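Local structure of pyridoxine 4-oxidase (Mesorhizobium loti, 4HA6) at residues A[318-323]-A[333-338]; A[17-22]-A[197-202]. The protein oxidises pyridoxine at its 4-position as an FAD-dependent enzyme of the GMC oxidoreductase family. All blocks are in the same frame, centred on the assembly; numbering follows the deposited sequence.

Interaction 1 of 2, residues A[318-323]-A[333-338]; sequences AYMRAD and IVVGCG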
# COMPACT_ATOMS: atom_id res chain seq x y z
N ALA A 318 6.18 -6.00 14.60
CA ALA A 318 7.19 -5.40 15.46
C ALA A 318 8.30 -4.86 14.57
O ALA A 318 9.08 -5.63 14.00
CB ALA A 318 7.75 -6.44 16.42
N TYR A 319 8.36 -3.53 14.42
CA TYR A 319 9.44 -2.88 13.69
C TYR A 319 10.63 -2.66 14.62
O TYR A 319 10.45 -2.43 15.82
CB TYR A 319 8.96 -1.55 13.12
CG TYR A 319 7.77 -1.75 12.22
CD1 TYR A 319 7.95 -2.09 10.89
CD2 TYR A 319 6.47 -1.67 12.72
CE1 TYR A 319 6.87 -2.30 10.05
CE2 TYR A 319 5.37 -1.90 11.89
CZ TYR A 319 5.59 -2.22 10.55
OH TYR A 319 4.53 -2.46 9.68
N MET A 320 11.84 -2.72 14.08
CA MET A 320 13.03 -2.61 14.91
C MET A 320 14.27 -2.31 14.07
O MET A 320 14.24 -2.33 12.83
CB MET A 320 13.23 -3.90 15.72
CG MET A 320 13.47 -5.14 14.86
SD MET A 320 13.21 -6.74 15.70
CE MET A 320 11.43 -6.88 15.62
N ARG A 321 15.39 -2.05 14.74
CA ARG A 321 16.64 -1.90 14.03
C ARG A 321 17.11 -3.31 13.69
O ARG A 321 16.69 -4.29 14.32
CB ARG A 321 17.66 -1.14 14.89
CG ARG A 321 17.20 0.27 15.29
CD ARG A 321 17.11 1.22 14.09
NE ARG A 321 18.44 1.56 13.59
CZ ARG A 321 18.68 2.36 12.56
NH1 ARG A 321 17.67 2.93 11.90
NH2 ARG A 321 19.93 2.59 12.18
N ALA A 322 17.95 -3.43 12.67
CA ALA A 322 18.41 -4.74 12.23
C ALA A 322 19.44 -5.39 13.17
O ALA A 322 19.65 -6.59 13.09
CB ALA A 322 18.95 -4.66 10.83
N ASP A 323 20.08 -4.61 14.04
CA ASP A 323 21.21 -5.14 14.83
C ASP A 323 20.98 -5.13 16.34
O ASP A 323 21.89 -5.46 17.12
CB ASP A 323 22.52 -4.41 14.49
CG ASP A 323 22.43 -2.91 14.72
OD1 ASP A 323 21.39 -2.43 15.22
OD2 ASP A 323 23.41 -2.20 14.41
N ILE A 333 13.97 -3.46 9.90
CA ILE A 333 13.31 -4.74 9.64
C ILE A 333 12.00 -4.80 10.41
O ILE A 333 11.69 -3.90 11.21
CB ILE A 333 14.20 -5.97 10.03
CG1 ILE A 333 14.57 -5.91 11.52
CG2 ILE A 333 15.45 -6.06 9.17
CD1 ILE A 333 15.55 -7.00 11.96
N VAL A 334 11.23 -5.86 10.17
CA VAL A 334 9.95 -6.07 10.85
C VAL A 334 9.74 -7.57 11.02
O VAL A 334 10.13 -8.36 10.15
CB VAL A 334 8.77 -5.46 10.04
CG1 VAL A 334 8.75 -6.01 8.63
CG2 VAL A 334 7.43 -5.71 10.74
N VAL A 335 9.18 -7.96 12.16
CA VAL A 335 8.76 -9.34 12.37
C VAL A 335 7.32 -9.29 12.83
O VAL A 335 7.02 -8.61 13.81
CB VAL A 335 9.61 -10.07 13.44
CG1 VAL A 335 9.02 -11.44 13.75
CG2 VAL A 335 11.06 -10.21 12.99
N GLY A 336 6.43 -9.97 12.13
CA GLY A 336 5.01 -9.89 12.44
C GLY A 336 4.46 -11.22 12.90
O GLY A 336 4.95 -12.29 12.48
N CYS A 337 3.46 -11.18 13.76
CA CYS A 337 2.87 -12.42 14.26
C CYS A 337 1.65 -12.81 13.43
O CYS A 337 0.59 -12.19 13.55
CB CYS A 337 2.47 -12.25 15.73
SG CYS A 337 1.72 -13.74 16.41
N GLY A 338 1.79 -13.83 12.58
CA GLY A 338 0.68 -14.33 11.79
C GLY A 338 -0.06 -15.45 12.52
O GLY A 338 0.44 -16.57 12.60

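Interaction 2 of 2, residues A[17-22]-A[197-202]; sequences AARLSE and DAWLTK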
# COMPACT_ATOMS: atom_id res chain seq x y z
N ALA A 17 -12.87 12.51 -4.40
CA ALA A 17 -14.27 12.71 -4.80
C ALA A 17 -15.07 13.43 -3.70
O ALA A 17 -15.79 14.40 -3.98
CB ALA A 17 -14.90 11.37 -5.14
N ALA A 18 -14.93 12.96 -2.47
CA ALA A 18 -15.56 13.62 -1.33
C ALA A 18 -15.01 15.04 -1.13
O ALA A 18 -15.77 16.01 -1.10
CB ALA A 18 -15.39 12.81 -0.08
N ARG A 19 -13.68 15.15 -0.99
CA ARG A 19 -13.08 16.42 -0.56
C ARG A 19 -13.18 17.54 -1.60
O ARG A 19 -13.52 18.68 -1.25
CB ARG A 19 -11.65 16.21 -0.06
CG ARG A 19 -11.58 15.42 1.28
CD ARG A 19 -11.22 16.30 2.47
NE ARG A 19 -11.72 17.65 2.32
CZ ARG A 19 -10.96 18.74 2.34
NH1 ARG A 19 -9.65 18.65 2.55
NH2 ARG A 19 -11.52 19.92 2.17
N LEU A 20 -12.92 17.23 -2.86
CA LEU A 20 -13.03 18.23 -3.92
C LEU A 20 -14.46 18.75 -4.05
O LEU A 20 -14.68 19.94 -4.19
CB LEU A 20 -12.51 17.68 -5.26
CG LEU A 20 -11.03 17.26 -5.23
CD1 LEU A 20 -10.47 16.94 -6.62
CD2 LEU A 20 -10.21 18.33 -4.57
N SER A 21 -15.44 17.85 -3.94
CA SER A 21 -16.84 18.24 -4.12
C SER A 21 -17.43 19.01 -2.93
O SER A 21 -18.57 19.47 -2.99
CB SER A 21 -17.70 17.02 -4.43
OG SER A 21 -17.69 16.13 -3.34
N GLU A 22 -16.65 19.16 -1.86
CA GLU A 22 -17.04 20.04 -0.75
C GLU A 22 -17.18 21.50 -1.21
O GLU A 22 -17.91 22.28 -0.61
CB GLU A 22 -16.05 19.89 0.41
CG GLU A 22 -16.19 18.56 1.13
CD GLU A 22 -15.20 18.38 2.25
OE1 GLU A 22 -14.47 19.34 2.57
OE2 GLU A 22 -15.15 17.27 2.82
N ASP A 197 -16.24 3.78 2.34
CA ASP A 197 -17.12 3.89 3.51
C ASP A 197 -16.92 5.24 4.21
O ASP A 197 -17.87 5.94 4.57
CB ASP A 197 -16.81 2.76 4.50
CG ASP A 197 -17.20 1.38 3.98
OD1 ASP A 197 -18.11 1.29 3.13
OD2 ASP A 197 -16.59 0.38 4.44
N ALA A 198 -15.66 5.60 4.41
CA ALA A 198 -15.35 6.80 5.20
C ALA A 198 -15.67 8.09 4.45
O ALA A 198 -16.16 9.04 5.04
CB ALA A 198 -13.87 6.76 5.62
N TRP A 199 -15.38 8.14 3.16
CA TRP A 199 -15.51 9.40 2.44
C TRP A 199 -16.71 9.48 1.53
O TRP A 199 -17.35 10.54 1.44
CB TRP A 199 -14.23 9.74 1.68
CG TRP A 199 -13.16 10.31 2.57
CD1 TRP A 199 -13.01 11.62 2.97
CD2 TRP A 199 -12.09 9.58 3.17
NE1 TRP A 199 -11.91 11.73 3.79
CE2 TRP A 199 -11.33 10.50 3.93
CE3 TRP A 199 -11.71 8.24 3.16
CZ2 TRP A 199 -10.21 10.10 4.67
CZ3 TRP A 199 -10.59 7.85 3.88
CH2 TRP A 199 -9.85 8.78 4.62
N LEU A 200 -17.02 8.38 0.85
CA LEU A 200 -18.19 8.35 -0.03
C LEU A 200 -19.45 7.93 0.74
O LEU A 200 -20.04 6.89 0.47
CB LEU A 200 -17.93 7.44 -1.24
CG LEU A 200 -16.84 8.00 -2.15
CD1 LEU A 200 -16.45 7.04 -3.27
CD2 LEU A 200 -17.29 9.33 -2.72
N THR A 201 -19.83 8.74 1.73
CA THR A 201 -21.03 8.51 2.53
C THR A 201 -22.28 8.79 1.69
O THR A 201 -22.17 9.30 0.56
CB THR A 201 -21.05 9.44 3.76
OG1 THR A 201 -21.27 10.79 3.34
CG2 THR A 201 -19.73 9.37 4.51
N LYS A 202 -23.45 8.44 2.22
CA LYS A 202 -24.72 8.69 1.52
C LYS A 202 -24.88 10.17 1.24
O LYS A 202 -25.27 10.57 0.14
CB LYS A 202 -25.92 8.21 2.36
CG LYS A 202 -26.18 6.71 2.28
CD LYS A 202 -27.67 6.43 2.07
CE LYS A 202 -28.53 7.06 3.16
NZ LYS A 202 -29.97 7.12 2.78

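Interaction 1 of 2, residues A[318-323]-A[333-338]
Strand 318-320 runs antiparallel to strand 333-338, the axes 4.7 Å apart at 163°, with Ala318-Val335 and Met320-Ile333 as hydrogen-bonded pairs flanking the non-hydrogen-bonded pair Tyr319-Val334. Each outer pair is joined by two amide-carbonyl bonds; the straightest runs from Ile333 N to Met320 O, at 176° about the hydrogen. Between them Val334 CA leans on Ala318 O in a CA-H...O contact. Tyr319 and Val334 stand side by side on one face of the sheet. Val334 CG2, anti to its own amide nitrogen, reaches over the phenol ring 3.9 Å from the centroid, a CH-pi contact offset toward CE1, which it meets at 3.5 Å. Elsewhere this ring packs edge-to-face with His172 and touches Pro488, a residue of the pyridoxamine pocket. A serine in place of Tyr319 would probably leave Val334 CG2 without its aromatic cover and His172 without its stacking mate. On the other face Met320 CG lies 3.6 Å from Ile333 CG1, and Ile333 CD1 reaches on to Ala322 CA, at 3.7 Å, in the loop after the strand. Helix 392-409 covers this side, its Ala401 touching Ile333 and Ser405 touching Val335. The pair is a regular two-strand antiparallel ladder within the sheet of the substrate-binding domain of GMC oxidoreductases, with the face carrying Tyr319 and Val334 on the side of the substrate pocket.

Interaction 2 of 2, residues A[17-22]-A[197-202]
The last turn of helix 11-20 meets the chain where it leaves helix 195-199, the backbones coming nearest at Ala18 and Trp199, whose CA atoms are 5.7 Å apart. Ala18 points its methyl toward the other segment: CB lies 3.4 Å from Trp199 O and 3.7 Å from Trp199 CB. The same methyl sits at the edge of the indole, near the ring plane, 4.0 Å from CD1. With CG of Trp199 anti to its carbonyl carbon (chi1 -79°), the ring lies on the side of its backbone N, where its CD1 edge still meets the methyl that CB and the carbonyl oxygen also touch. The indole continues to Leu15 of helix 11-20, Leu494 of helix 490-506 and Pro140. One residue on, Leu200 is the centre of an inverse gamma turn; its CD2 branch reaches Ala17 CB at 4.0 Å, and both side chains also touch Leu30 of strand 28-31. Arg19 brushes the indole with its aliphatic CG, 4.4 Å from Trp199 CD1. Its guanidinium is occupied elsewhere: NH2 makes a salt bridge to Glu22 OE1 at 3.0 Å, approaching from above the carboxylate plane, while NH1 pairs with Glu498. Apart from the carbonyl oxygen of Trp199, the surfaces that meet are hydrocarbon and aromatic, and the small side chain of Ala18 probably lets the backbones come this close. The contact between the segments is therefore mainly apolar packing, with the guanidinium of Arg19 paired with Glu22 just past the end of the helix and with Glu498 of helix 490-506.

The two contacts lie on opposite sides of the chain's centre, 36 Å apart between centres and about 19 Å between nearest atoms, and follow one another along the sequence without touching. Interaction 1 belongs to the antiparallel sheet on the substrate side, where the side chain of Tyr319 is about 6 Å from the bound pyridoxamine. Interaction 2 belongs to the FAD-binding part: helix 11-20 begins within a glycine-rich sequence consistent with a Rossmann-type GxGxxG motif, its last glycine in the helix's first turn, and the side chain of Leu200 is about 10 Å from the cofactor. Pro488, touching Tyr319, and helix 490-506, touching Trp199, are close in sequence, and His490, the first residue of that helix, binds FAD.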